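TRAP-type C4-dicarboxylate:H+ symport system substrate-binding component DctP (Shewanella oneidensis, PDB 4MX6) binds succinate and probably delivers C4-dicarboxylates from the periplasm to a TRAP-type membrane transporter. Local coordinates at residues A[160-165]-A[234-239]; A[166-171]-A[299-304]; A[171-176]-A[193-198]; A[219-224]-A[287-292]; A[228-233]-A[293-298]. One frame throughout, in Å; residues are numbered along the deposited sequence. Where two conformers were deposited one is given.

Contact 1. Residues A[160-165]-A[234-239]; sequences QFTANT and SHITES
Strands 160-163 and 235-237 run antiparallel, 158° between their directions, with Phe-161 opposite Thr-237 and Ala-163 opposite His-235 in hydrogen-bonded pairs and Thr-162 opposite Ile-236 in the non-hydrogen-bonded pair between them. Thr-237 N gives to Phe-161 O at 2.8 Å, and Ala-163 N to His-235 O at 3.0 Å. The N-H of Phe-161 is shared: it reaches Ser-239 OG at 3.2 Å and makes a weak bond to Thr-237 O. Ser-239 can serve because its short side chain turns OG between its backbone N and carbonyl carbon (chi1 46°), while its CB rests 3.6 Å from CD2 of Phe-161; the same OG bonds to His-241, whose ring stacks on Phe-161. Thr-162 and Ile-236 lie alongside each other, CG2 against CG1 at 3.8 Å, branched residues well suited to an extended chain. Beyond the last pair, Asn-164 mimics a backbone carbonyl: OD1 takes Ser-234 N at 3.0 Å, the donor lying in the carbonyl plane. Ser-234 OG and His-235 ND1, 2.8 Å apart, are hydrogen-bonded and help to fix the imidazole. A water joins Thr-165 O to Thr-237 OG1, which also bonds to Leu-167 N. Ser-234 and His-235 both face Ala-163, a classic beta bulge at one end of the two central strands of the four-stranded mixed sheet, whose outermost strand 217-219, beside 160-163, carries the succinate-binding Asn-219.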
# COMPACT_ATOMS: atom_id res chain seq x y z
N GLN A 160 -2.28 9.82 -5.13
CA GLN A 160 -2.84 10.88 -5.95
C GLN A 160 -4.19 10.42 -6.46
O GLN A 160 -4.40 9.23 -6.70
CB GLN A 160 -1.93 11.16 -7.16
CG GLN A 160 -0.44 11.15 -6.89
CD GLN A 160 -0.01 12.04 -5.74
OE1 GLN A 160 -0.67 13.02 -5.41
NE2 GLN A 160 1.12 11.72 -5.13
N PHE A 161 -5.12 11.35 -6.67
CA PHE A 161 -6.38 11.02 -7.33
C PHE A 161 -6.20 11.00 -8.86
O PHE A 161 -5.49 11.84 -9.41
CB PHE A 161 -7.46 12.07 -7.06
CG PHE A 161 -7.88 12.20 -5.62
CD1 PHE A 161 -8.44 11.14 -4.92
CD2 PHE A 161 -7.80 13.43 -4.99
CE1 PHE A 161 -8.87 11.30 -3.60
CE2 PHE A 161 -8.23 13.60 -3.70
CZ PHE A 161 -8.76 12.53 -3.00
N THR A 162 -6.89 10.09 -9.53
CA THR A 162 -7.11 10.22 -10.96
C THR A 162 -8.59 10.17 -11.25
O THR A 162 -9.37 9.56 -10.50
CB THR A 162 -6.38 9.13 -11.79
OG1 THR A 162 -6.99 7.85 -11.58
CG2 THR A 162 -4.92 9.03 -11.40
N ALA A 163 -8.98 10.83 -12.34
CA ALA A 163 -10.34 10.79 -12.85
C ALA A 163 -10.31 11.34 -14.26
O ALA A 163 -9.23 11.53 -14.84
CB ALA A 163 -11.28 11.60 -11.95
N ASN A 164 -11.49 11.62 -14.83
CA ASN A 164 -11.56 12.24 -16.15
C ASN A 164 -11.96 13.71 -16.06
O ASN A 164 -12.46 14.30 -17.00
CB ASN A 164 -12.48 11.42 -17.05
CG ASN A 164 -11.95 10.02 -17.23
OD1 ASN A 164 -10.79 9.84 -17.59
ND2 ASN A 164 -12.77 9.03 -16.95
N THR A 165 -11.64 14.30 -14.91
CA THR A 165 -11.87 15.71 -14.64
C THR A 165 -10.89 16.12 -13.53
O THR A 165 -10.47 15.28 -12.74
CB THR A 165 -13.33 15.93 -14.20
OG1 THR A 165 -13.66 17.33 -14.27
CG2 THR A 165 -13.56 15.41 -12.79
N SER A 234 -8.05 11.06 -17.87
CA SER A 234 -7.60 12.31 -18.48
C SER A 234 -6.88 13.26 -17.52
O SER A 234 -6.14 14.14 -17.99
CB SER A 234 -8.77 13.05 -19.16
OG SER A 234 -9.74 13.45 -18.21
N HIS A 235 -7.08 13.12 -16.21
CA HIS A 235 -6.55 14.07 -15.23
C HIS A 235 -6.04 13.40 -13.98
O HIS A 235 -6.72 12.55 -13.41
CB HIS A 235 -7.64 15.05 -14.83
CG HIS A 235 -7.98 16.03 -15.90
ND1 HIS A 235 -8.89 15.76 -16.90
CD2 HIS A 235 -7.49 17.26 -16.14
CE1 HIS A 235 -8.96 16.81 -17.71
NE2 HIS A 235 -8.11 17.73 -17.27
N ILE A 236 -4.85 13.79 -13.55
CA ILE A 236 -4.26 13.29 -12.31
C ILE A 236 -4.07 14.48 -11.40
O ILE A 236 -3.41 15.45 -11.77
CB ILE A 236 -2.89 12.62 -12.55
CG1 ILE A 236 -3.03 11.51 -13.59
CG2 ILE A 236 -2.29 12.10 -11.23
CD1 ILE A 236 -1.71 10.90 -14.02
N THR A 237 -4.67 14.43 -10.22
CA THR A 237 -4.59 15.51 -9.27
C THR A 237 -3.58 15.13 -8.18
O THR A 237 -3.72 14.09 -7.52
CB THR A 237 -5.98 15.80 -8.69
OG1 THR A 237 -6.87 16.20 -9.74
CG2 THR A 237 -5.92 16.92 -7.68
N GLU A 238 -2.53 15.94 -8.05
CA GLU A 238 -1.45 15.68 -7.11
C GLU A 238 -1.86 16.13 -5.71
O GLU A 238 -1.49 17.20 -5.23
CB GLU A 238 -0.16 16.37 -7.57
CG GLU A 238 1.08 15.97 -6.77
CD GLU A 238 2.38 16.35 -7.48
OE1 GLU A 238 2.33 17.03 -8.52
OE2 GLU A 238 3.46 15.97 -7.00
N SER A 239 -2.64 15.27 -5.08
CA SER A 239 -3.30 15.54 -3.82
C SER A 239 -2.49 15.05 -2.61
O SER A 239 -2.67 15.57 -1.51
CB SER A 239 -4.65 14.85 -3.86
OG SER A 239 -4.51 13.53 -4.35
O HOH W 1 -8.07 14.29 -11.41

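Contact 2. Residues A[166-171]-A[299-304]; sequences PLKQPS and QLVTLS
Val-301, on outermost strand 299-301 of the mixed four-stranded sheet, receives the loop that follows strand 160-163 through Pro-166 and Lys-168. Its two methyls divide the work. CG2 meets Pro-166 CB at 3.8 Å, an apolar contact in which a ring carbon of the proline meets a branch of the valine. CG1, placed opposite the backbone N (chi1 177°), supports the aliphatic part of Lys-168, with CD at 3.7 Å. The lysine passes obliquely across the valine, and a bend at chi2 (-73°) turns its chain so that the ammonium arrives at the backbone of the next residue. There NZ donates to Thr-302 O at 2.7 Å, almost in line with the carbonyl bond, at a C=O...N angle of 168°. A lysine suits this place because its methylenes can pack on a valine while its charge is carried out to a carbonyl near the surface. The same ammonium forms a salt bridge with Glu-307, early in helix 305-326. Ser-304 is the N-cap of that helix: its hydroxyl caps a backbone N beyond it, and its own N-H goes to Glu-307 OE1. Lys-168 therefore joins the loop both to the end of the sheet strand and to the start of the helix. One residue past Thr-302, Leu-303 brings CD2 to 3.6 Å from Lys-168 O and 3.9 Å from Leu-167 O. Trp-311 of the helix packs on Leu-303, and its NE1 makes weak hydrogen bonds to both of those carbonyls.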
# COMPACT_ATOMS: atom_id res chain seq x y z
N PRO A 166 -10.50 17.41 -13.49
CA PRO A 166 -9.67 17.87 -12.37
C PRO A 166 -10.39 17.75 -11.05
O PRO A 166 -11.61 17.96 -10.98
CB PRO A 166 -9.42 19.35 -12.69
CG PRO A 166 -9.67 19.49 -14.13
CD PRO A 166 -10.70 18.46 -14.50
N LEU A 167 -9.65 17.44 -9.99
CA LEU A 167 -10.24 17.33 -8.66
C LEU A 167 -9.67 18.42 -7.73
O LEU A 167 -9.12 18.17 -6.65
CB LEU A 167 -10.06 15.91 -8.11
CG LEU A 167 -10.81 14.86 -8.96
CD1 LEU A 167 -10.32 13.46 -8.64
CD2 LEU A 167 -12.31 14.96 -8.76
N LYS A 168 -9.86 19.65 -8.19
CA LYS A 168 -9.33 20.83 -7.52
C LYS A 168 -9.94 21.05 -6.15
O LYS A 168 -9.27 21.50 -5.22
CB LYS A 168 -9.61 22.06 -8.38
CG LYS A 168 -8.68 22.21 -9.56
CD LYS A 168 -7.32 22.65 -9.05
CE LYS A 168 -6.55 23.45 -10.08
NZ LYS A 168 -5.43 24.17 -9.42
N GLN A 169 -11.23 20.75 -6.04
CA GLN A 169 -11.95 20.94 -4.79
C GLN A 169 -12.81 19.73 -4.53
O GLN A 169 -13.17 19.00 -5.47
CB GLN A 169 -12.84 22.18 -4.86
CG GLN A 169 -12.07 23.46 -5.07
CD GLN A 169 -12.97 24.65 -5.32
OE1 GLN A 169 -13.46 24.84 -6.43
NE2 GLN A 169 -13.19 25.45 -4.29
N PRO A 170 -13.15 19.50 -3.26
CA PRO A 170 -13.98 18.34 -2.91
C PRO A 170 -15.25 18.25 -3.74
O PRO A 170 -15.67 17.14 -4.07
CB PRO A 170 -14.31 18.59 -1.44
CG PRO A 170 -13.17 19.36 -0.94
CD PRO A 170 -12.68 20.21 -2.06
N SER A 171 -15.86 19.39 -4.07
CA SER A 171 -17.11 19.39 -4.83
C SER A 171 -16.95 18.68 -6.18
O SER A 171 -17.92 18.15 -6.73
CB SER A 171 -17.63 20.82 -5.03
OG SER A 171 -16.70 21.63 -5.73
N GLN A 299 -3.36 14.98 -17.93
CA GLN A 299 -3.04 16.31 -17.45
C GLN A 299 -2.84 16.32 -15.96
O GLN A 299 -3.71 15.90 -15.21
CB GLN A 299 -4.18 17.28 -17.79
CG GLN A 299 -4.40 17.53 -19.26
CD GLN A 299 -4.85 18.96 -19.51
OE1 GLN A 299 -4.20 19.91 -19.06
NE2 GLN A 299 -5.95 19.12 -20.22
N LEU A 300 -1.70 16.86 -15.53
CA LEU A 300 -1.41 17.06 -14.12
C LEU A 300 -2.18 18.26 -13.57
O LEU A 300 -2.16 19.35 -14.15
CB LEU A 300 0.08 17.30 -13.93
CG LEU A 300 0.44 17.66 -12.50
CD1 LEU A 300 0.29 16.43 -11.63
CD2 LEU A 300 1.84 18.25 -12.42
N VAL A 301 -2.82 18.07 -12.42
CA VAL A 301 -3.59 19.10 -11.74
C VAL A 301 -2.91 19.31 -10.39
O VAL A 301 -2.71 18.36 -9.63
CB VAL A 301 -5.06 18.65 -11.53
CG1 VAL A 301 -5.84 19.68 -10.76
CG2 VAL A 301 -5.74 18.37 -12.88
N THR A 302 -2.53 20.55 -10.12
CA THR A 302 -1.85 20.91 -8.88
C THR A 302 -2.86 21.62 -7.98
O THR A 302 -3.76 22.28 -8.47
CB THR A 302 -0.65 21.84 -9.21
OG1 THR A 302 0.34 21.09 -9.93
CG2 THR A 302 -0.04 22.44 -7.97
N LEU A 303 -2.72 21.47 -6.66
CA LEU A 303 -3.61 22.14 -5.70
C LEU A 303 -2.92 23.35 -5.10
O LEU A 303 -1.78 23.26 -4.66
CB LEU A 303 -3.98 21.20 -4.56
CG LEU A 303 -4.71 19.91 -4.92
CD1 LEU A 303 -5.09 19.14 -3.66
CD2 LEU A 303 -5.94 20.20 -5.76
N SER A 304 -3.62 24.47 -5.06
CA SER A 304 -3.15 25.62 -4.30
C SER A 304 -3.25 25.31 -2.81
O SER A 304 -3.92 24.37 -2.40
CB SER A 304 -3.99 26.87 -4.61
OG SER A 304 -5.25 26.79 -3.96

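Contact 3. Residues A[171-176]-A[193-198]; sequences SDAKGL and VGAIPV
Gly-175 meets Gly-194 through peptide groups, the flat units of this contact: Gly-175 N approaches the Gly-194 carbonyl from above its plane, 43° out of it, at 2.9 Å from O. The second peptide pair is set less steeply, with Ile-196 N 2.8 Å from Leu-176 O and tilted 26° from that carbonyl plane. Both bonds are nearly straight at the hydrogen. Ala-195, between the two bonded residues in the chain, brings its methyl close to two carbonyl oxygens, 3.4 Å from Leu-176 O and 3.5 Å from Ala-173 O, close approaches that a side chain as small as a methyl can make. On the apolar side Ala-173 CB touches Val-193 CG2 at 3.9 Å. Val-193 sets that methyl between its backbone N and carbonyl carbon, while CG1 lies opposite the carbonyl carbon (chi1 -65°). The glycines fit their backbones. Gly-175 has positive phi in a type II beta turn from Ala-173 to Leu-176, closed by Leu-176 N to Ala-173 O at 3.1 Å. Gly-194, also with positive phi, is the C-prime residue of the Schellman motif that ends helix 184-191. The contact brings the turn entering strand 177-180 against the link from helix 184-191 to strand 196-199, at the start of the two-stranded parallel sheet joined by a beta-alpha-beta crossover; Trp-311 of helix 305-326 packs on both Ala-173 and Val-193.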
# COMPACT_ATOMS: atom_id res chain seq x y z
N SER A 171 -15.86 19.39 -4.07
CA SER A 171 -17.11 19.39 -4.83
C SER A 171 -16.95 18.68 -6.18
O SER A 171 -17.92 18.15 -6.73
CB SER A 171 -17.63 20.82 -5.03
OG SER A 171 -16.70 21.63 -5.73
N ASP A 172 -15.73 18.69 -6.72
CA ASP A 172 -15.47 18.09 -8.03
C ASP A 172 -15.62 16.57 -8.03
O ASP A 172 -15.78 15.99 -9.09
CB ASP A 172 -14.07 18.46 -8.55
CG ASP A 172 -13.92 19.94 -8.85
OD1 ASP A 172 -14.87 20.53 -9.39
OD2 ASP A 172 -12.84 20.51 -8.58
N ALA A 173 -15.57 15.94 -6.85
CA ALA A 173 -15.68 14.49 -6.75
C ALA A 173 -17.12 14.00 -6.59
O ALA A 173 -17.37 12.80 -6.65
CB ALA A 173 -14.85 13.99 -5.59
N LYS A 174 -18.07 14.91 -6.37
CA LYS A 174 -19.43 14.49 -6.05
C LYS A 174 -20.02 13.64 -7.17
O LYS A 174 -19.97 14.02 -8.34
CB LYS A 174 -20.34 15.70 -5.78
CG LYS A 174 -21.74 15.31 -5.30
CD LYS A 174 -22.46 16.49 -4.66
CE LYS A 174 -23.81 16.08 -4.08
NZ LYS A 174 -23.67 15.15 -2.92
N GLY A 175 -20.58 12.50 -6.79
CA GLY A 175 -21.27 11.63 -7.73
C GLY A 175 -20.37 10.74 -8.58
O GLY A 175 -20.86 9.96 -9.39
N LEU A 176 -19.05 10.84 -8.42
CA LEU A 176 -18.14 10.02 -9.20
C LEU A 176 -17.88 8.70 -8.50
O LEU A 176 -17.81 8.64 -7.27
CB LEU A 176 -16.81 10.74 -9.43
CG LEU A 176 -16.82 12.03 -10.24
CD1 LEU A 176 -15.39 12.53 -10.42
CD2 LEU A 176 -17.54 11.88 -11.59
N VAL A 193 -17.12 13.13 0.57
CA VAL A 193 -17.26 14.12 -0.50
C VAL A 193 -18.38 13.75 -1.48
O VAL A 193 -18.47 14.31 -2.58
CB VAL A 193 -15.92 14.38 -1.24
CG1 VAL A 193 -14.89 15.01 -0.28
CG2 VAL A 193 -15.36 13.10 -1.87
N GLY A 194 -19.24 12.83 -1.08
CA GLY A 194 -20.38 12.48 -1.91
C GLY A 194 -20.00 11.67 -3.14
O GLY A 194 -20.79 11.57 -4.08
N ALA A 195 -18.80 11.11 -3.16
CA ALA A 195 -18.41 10.16 -4.20
C ALA A 195 -18.91 8.76 -3.83
O ALA A 195 -19.36 8.53 -2.71
CB ALA A 195 -16.91 10.18 -4.41
N ILE A 196 -18.81 7.83 -4.78
CA ILE A 196 -19.34 6.48 -4.61
C ILE A 196 -18.17 5.49 -4.63
O ILE A 196 -17.62 5.19 -5.69
CB ILE A 196 -20.32 6.13 -5.75
CG1 ILE A 196 -21.43 7.19 -5.89
CG2 ILE A 196 -20.90 4.74 -5.54
CD1 ILE A 196 -22.36 7.28 -4.71
N PRO A 197 -17.77 4.98 -3.46
CA PRO A 197 -16.64 4.05 -3.42
C PRO A 197 -17.06 2.64 -3.79
O PRO A 197 -18.15 2.19 -3.42
CB PRO A 197 -16.20 4.10 -1.96
CG PRO A 197 -17.46 4.42 -1.21
CD PRO A 197 -18.26 5.32 -2.11
N VAL A 198 -16.16 1.94 -4.48
CA VAL A 198 -16.38 0.58 -4.94
C VAL A 198 -15.13 -0.24 -4.58
O VAL A 198 -14.05 0.04 -5.07
CB VAL A 198 -16.61 0.54 -6.48
CG1 VAL A 198 -16.92 -0.86 -6.96
CG2 VAL A 198 -17.73 1.52 -6.91

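Contact 4. Residues A[219-224]-A[287-292]; sequences NTWSNT and EDKQLI
Trp-221 and Lys-289 make the main apolar contact, a CH-pi interaction. Lys-289 CB sits over one face of the indole, 3.7 Å from the centroid of its five-membered ring and only 11° off the normal. The fully extended lysine runs on over the same face, its CD 3.7 Å from Trp-221 CZ2, so its methylenes bury a face of the tryptophan while NZ leaves to form a salt bridge with Glu-238. At the ring edge Ile-292 CD1 meets CE3 at 3.8 Å, and the same methyl touches Thr-224 CG2, also at 3.8 Å.

The polar link across the helices is a water. It accepts from Ser-222 OG and donates to Asp-288 OD2, 2.7 Å from each; the serine reaches it with OG turned opposite its backbone N (chi1 163°).

Within 219-224, hydrogen bonds set the binding groups. Thr-220 is the N-cap of helix 221-226, its side chain accepting weakly from Asn-223 N. Asn-219 OD1 takes two donors, Thr-220 N and, at 2.9 Å, Asn-223 ND2. Held this way, both amides keep their ND2 groups turned to the bound succinate. The packing of helix 221-226 on long helix 260-295 thus backs a helix N terminus that forms part of the dicarboxylate site.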
# COMPACT_ATOMS: atom_id res chain seq x y z
N ASN A 219 -3.93 6.33 -6.25
CA ASN A 219 -2.75 5.48 -6.23
C ASN A 219 -1.47 6.30 -6.34
O ASN A 219 -1.50 7.50 -6.59
CB ASN A 219 -2.79 4.38 -7.31
CG ASN A 219 -2.47 3.03 -6.72
OD1 ASN A 219 -1.40 2.86 -6.13
ND2 ASN A 219 -3.41 2.11 -6.78
N THR A 220 -0.34 5.63 -6.14
CA THR A 220 0.94 6.28 -6.22
C THR A 220 1.38 6.43 -7.67
O THR A 220 0.87 5.74 -8.56
CB THR A 220 2.01 5.48 -5.46
OG1 THR A 220 2.21 4.24 -6.17
CG2 THR A 220 1.58 5.21 -4.01
N TRP A 221 2.36 7.29 -7.91
CA TRP A 221 2.91 7.42 -9.26
C TRP A 221 3.39 6.07 -9.80
O TRP A 221 3.20 5.78 -10.97
CB TRP A 221 4.05 8.44 -9.34
CG TRP A 221 3.66 9.83 -8.97
CD1 TRP A 221 4.08 10.52 -7.88
CD2 TRP A 221 2.80 10.72 -9.70
NE1 TRP A 221 3.53 11.76 -7.86
CE2 TRP A 221 2.73 11.92 -8.96
CE3 TRP A 221 2.08 10.63 -10.89
CZ2 TRP A 221 1.99 13.02 -9.37
CZ3 TRP A 221 1.34 11.73 -11.30
CH2 TRP A 221 1.31 12.90 -10.54
N SER A 222 4.03 5.27 -8.95
CA SER A 222 4.59 4.00 -9.41
C SER A 222 3.52 3.05 -9.91
O SER A 222 3.69 2.44 -10.96
CB SER A 222 5.38 3.33 -8.29
OG SER A 222 5.61 1.95 -8.58
N ASN A 223 2.42 2.90 -9.18
CA ASN A 223 1.33 2.05 -9.66
C ASN A 223 0.62 2.66 -10.88
O ASN A 223 0.24 1.95 -11.82
CB ASN A 223 0.33 1.74 -8.55
CG ASN A 223 0.77 0.56 -7.69
OD1 ASN A 223 1.52 -0.32 -8.14
ND2 ASN A 223 0.28 0.53 -6.47
N THR A 224 0.44 3.97 -10.87
CA THR A 224 -0.25 4.66 -11.94
C THR A 224 0.50 4.45 -13.26
O THR A 224 -0.11 4.21 -14.31
CB THR A 224 -0.41 6.15 -11.61
OG1 THR A 224 -1.16 6.30 -10.41
CG2 THR A 224 -1.11 6.92 -12.71
N GLU A 287 10.70 9.27 -10.69
CA GLU A 287 10.88 8.83 -12.06
C GLU A 287 9.56 8.64 -12.78
O GLU A 287 9.40 9.05 -13.93
CB GLU A 287 11.68 7.52 -12.13
CG GLU A 287 11.88 6.99 -13.55
CD GLU A 287 12.53 5.60 -13.64
OE1 GLU A 287 12.75 4.95 -12.59
OE2 GLU A 287 12.80 5.16 -14.79
N ASP A 288 8.61 7.99 -12.12
CA ASP A 288 7.38 7.60 -12.76
C ASP A 288 6.43 8.79 -12.94
O ASP A 288 5.70 8.83 -13.93
CB ASP A 288 6.71 6.43 -12.02
CG ASP A 288 7.44 5.12 -12.24
OD1 ASP A 288 8.44 5.10 -13.00
OD2 ASP A 288 7.00 4.11 -11.64
N LYS A 289 6.44 9.75 -12.02
CA LYS A 289 5.73 10.99 -12.26
C LYS A 289 6.23 11.63 -13.56
O LYS A 289 5.45 12.03 -14.42
CB LYS A 289 5.91 11.97 -11.09
CG LYS A 289 5.24 13.32 -11.35
CD LYS A 289 5.41 14.28 -10.19
CE LYS A 289 4.78 15.61 -10.51
NZ LYS A 289 5.04 16.60 -9.42
N GLN A 290 7.55 11.72 -13.72
CA GLN A 290 8.12 12.33 -14.93
C GLN A 290 7.77 11.54 -16.19
O GLN A 290 7.46 12.15 -17.22
CB GLN A 290 9.63 12.49 -14.80
CG GLN A 290 10.24 13.33 -15.90
CD GLN A 290 9.66 14.74 -15.95
OE1 GLN A 290 9.63 15.44 -14.93
NE2 GLN A 290 9.19 15.15 -17.11
N LEU A 291 7.80 10.22 -16.14
CA LEU A 291 7.44 9.43 -17.32
C LEU A 291 5.99 9.65 -17.72
O LEU A 291 5.67 9.71 -18.91
CB LEU A 291 7.72 7.95 -17.09
CG LEU A 291 9.21 7.59 -17.01
CD1 LEU A 291 9.39 6.15 -16.59
CD2 LEU A 291 9.94 7.83 -18.33
N ILE A 292 5.10 9.78 -16.74
CA ILE A 292 3.70 10.08 -17.03
C ILE A 292 3.57 11.45 -17.69
O ILE A 292 2.88 11.61 -18.70
CB ILE A 292 2.84 9.98 -15.76
CG1 ILE A 292 2.74 8.51 -15.34
CG2 ILE A 292 1.45 10.57 -16.01
CD1 ILE A 292 2.19 8.33 -13.94
O HOH W 2 7.52 1.74 -10.42

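Contact 5. Residues A[228-233]-A[293-298]; sequences KFYEVQ and LDSKLS
Tyr-230 turns CG between its own backbone N and carbonyl carbon (chi1 68°), which lays its ring beside Ser-295, while Ser-298 swings OG opposite its backbone N (chi1 -169°) toward the carbonyl of Gln-233. Both segments lie where a helix ends. Ser-295 forms an ST turn, its OG accepting from Leu-297 N at 3.1 Å as helix 260-295 ends, and the same hydroxyl is bonded to Ile-292 O in the last helical turn. A serine is apt here, since one small group can both give to the helix and receive from the chain that leaves it. Lys-228, in the opposite segment, ends helix 221-226 in a Schellman motif before the short 3-10 segment of Phe-229 to Glu-231. Across the contact Tyr-230 CE2 lies 3.5 Å from Ser-295 OG, and Leu-297 CD1 is 4.2 Å from the same ring carbon. Leu-297 CD1 also meets Glu-231 CG at 3.9 Å, the two side chains crossing at a slant. Glu-231 CG in turn sits over one face of the tyrosine ring toward its rim, so the aliphatic part of a surface glutamate shields an aromatic ring while the carboxylate extends onward. The side chain of Gln-233 has partners of its own: OE1 bonds to Thr-162 OG1, and NE2 to Asp-215 O and Val-232 O. Its backbone oxygen then receives Ser-298 OG at 2.8 Å, the hydroxyl approaching from 36° out of the carbonyl plane.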
# COMPACT_ATOMS: atom_id res chain seq x y z
N LYS A 228 -0.49 1.57 -16.14
CA LYS A 228 -1.00 2.38 -17.26
C LYS A 228 -2.35 3.03 -16.96
O LYS A 228 -3.12 3.32 -17.88
CB LYS A 228 -1.05 1.59 -18.58
CG LYS A 228 0.28 0.93 -18.93
CD LYS A 228 1.42 1.92 -19.00
CE LYS A 228 2.77 1.23 -18.87
NZ LYS A 228 3.84 2.19 -18.53
N PHE A 229 -2.62 3.31 -15.69
CA PHE A 229 -3.86 3.99 -15.35
C PHE A 229 -3.92 5.36 -16.05
O PHE A 229 -5.00 5.84 -16.38
CB PHE A 229 -4.01 4.20 -13.84
CG PHE A 229 -4.06 2.93 -13.00
CD1 PHE A 229 -4.40 1.69 -13.53
CD2 PHE A 229 -3.77 3.02 -11.65
CE1 PHE A 229 -4.42 0.56 -12.71
CE2 PHE A 229 -3.80 1.92 -10.84
CZ PHE A 229 -4.12 0.69 -11.36
N TYR A 230 -2.76 5.98 -16.25
CA TYR A 230 -2.71 7.30 -16.87
C TYR A 230 -3.14 7.28 -18.34
O TYR A 230 -3.42 8.33 -18.91
CB TYR A 230 -1.31 7.92 -16.74
CG TYR A 230 -0.23 7.23 -17.54
CD1 TYR A 230 0.37 6.06 -17.09
CD2 TYR A 230 0.20 7.73 -18.77
CE1 TYR A 230 1.37 5.43 -17.81
CE2 TYR A 230 1.19 7.09 -19.50
CZ TYR A 230 1.77 5.94 -19.03
OH TYR A 230 2.77 5.29 -19.74
N GLU A 231 -3.18 6.10 -18.97
CA GLU A 231 -3.62 5.99 -20.36
C GLU A 231 -5.14 5.96 -20.48
O GLU A 231 -5.67 6.07 -21.59
CB GLU A 231 -3.01 4.76 -21.03
CG GLU A 231 -1.49 4.83 -21.11
CD GLU A 231 -0.85 3.68 -21.86
OE1 GLU A 231 -1.54 2.71 -22.24
OE2 GLU A 231 0.38 3.73 -22.06
N VAL A 232 -5.85 5.86 -19.36
CA VAL A 232 -7.31 5.74 -19.37
C VAL A 232 -7.96 6.69 -18.36
O VAL A 232 -9.12 6.53 -17.98
CB VAL A 232 -7.75 4.28 -19.12
CG1 VAL A 232 -7.46 3.43 -20.35
CG2 VAL A 232 -7.10 3.70 -17.89
N GLN A 233 -7.20 7.71 -17.98
CA GLN A 233 -7.68 8.77 -17.08
C GLN A 233 -7.17 10.10 -17.63
O GLN A 233 -5.96 10.25 -17.80
CB GLN A 233 -7.15 8.57 -15.66
CG GLN A 233 -7.64 7.29 -15.01
CD GLN A 233 -9.01 7.48 -14.38
OE1 GLN A 233 -9.10 7.74 -13.19
NE2 GLN A 233 -10.06 7.34 -15.16
N LEU A 293 4.26 12.44 -17.15
CA LEU A 293 4.24 13.76 -17.76
C LEU A 293 4.79 13.71 -19.20
O LEU A 293 4.21 14.31 -20.11
CB LEU A 293 5.03 14.75 -16.90
CG LEU A 293 4.47 15.00 -15.50
CD1 LEU A 293 5.29 16.07 -14.79
CD2 LEU A 293 2.98 15.37 -15.51
N ASP A 294 5.90 12.99 -19.39
CA ASP A 294 6.52 12.88 -20.71
C ASP A 294 5.53 12.36 -21.76
O ASP A 294 5.62 12.71 -22.94
CB ASP A 294 7.72 11.92 -20.69
CG ASP A 294 8.92 12.48 -19.95
OD1 ASP A 294 8.97 13.69 -19.67
OD2 ASP A 294 9.83 11.67 -19.64
N SER A 295 4.62 11.49 -21.35
CA SER A 295 3.69 10.85 -22.29
C SER A 295 2.70 11.83 -22.89
O SER A 295 2.18 11.59 -23.98
CB SER A 295 2.92 9.73 -21.59
OG SER A 295 1.87 10.25 -20.79
N LYS A 296 2.42 12.91 -22.17
CA LYS A 296 1.42 13.90 -22.57
C LYS A 296 -0.00 13.32 -22.67
O LYS A 296 -0.87 13.94 -23.28
CB LYS A 296 1.85 14.61 -23.87
CG LYS A 296 3.14 15.40 -23.68
CD LYS A 296 3.70 16.01 -24.97
CE LYS A 296 5.16 16.41 -24.78
NZ LYS A 296 5.96 16.27 -26.03
N LEU A 297 -0.26 12.17 -22.05
CA LEU A 297 -1.56 11.52 -22.15
C LEU A 297 -2.54 11.91 -21.06
O LEU A 297 -3.74 11.71 -21.20
CB LEU A 297 -1.41 10.00 -22.16
CG LEU A 297 -0.70 9.42 -23.39
CD1 LEU A 297 -0.57 7.91 -23.28
CD2 LEU A 297 -1.43 9.81 -24.66
N SER A 298 -2.02 12.46 -19.98
CA SER A 298 -2.87 12.80 -18.85
C SER A 298 -2.40 14.12 -18.25
O SER A 298 -1.20 14.35 -18.08
CB SER A 298 -2.84 11.69 -17.80
OG SER A 298 -3.85 11.88 -16.82
O HOH W 3 -5.03 9.36 -20.81

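From the N terminus, strand 160-163 opens contact 1, the following loop opens contact 2, and 171-176 opens contact 3. Contact 3 closes first, at 193-198, a short loop lying within the spans of contacts 1 and 2. Next 219-224 opens contact 4 and 228-233 opens contact 5; only then does 234-239 close contact 1, which crosses contacts 2, 4 and 5. The end of helix 260-295 closes contact 4 and then contact 5, crossing each other, and strand 299-301 closes contact 2 around both. Contacts 1 and 2 join through neighbouring strands; contact 4 packs helix 221-226 on helix 260-295, and contact 5 ties the loop after the first to the end of the second, beside that sheet.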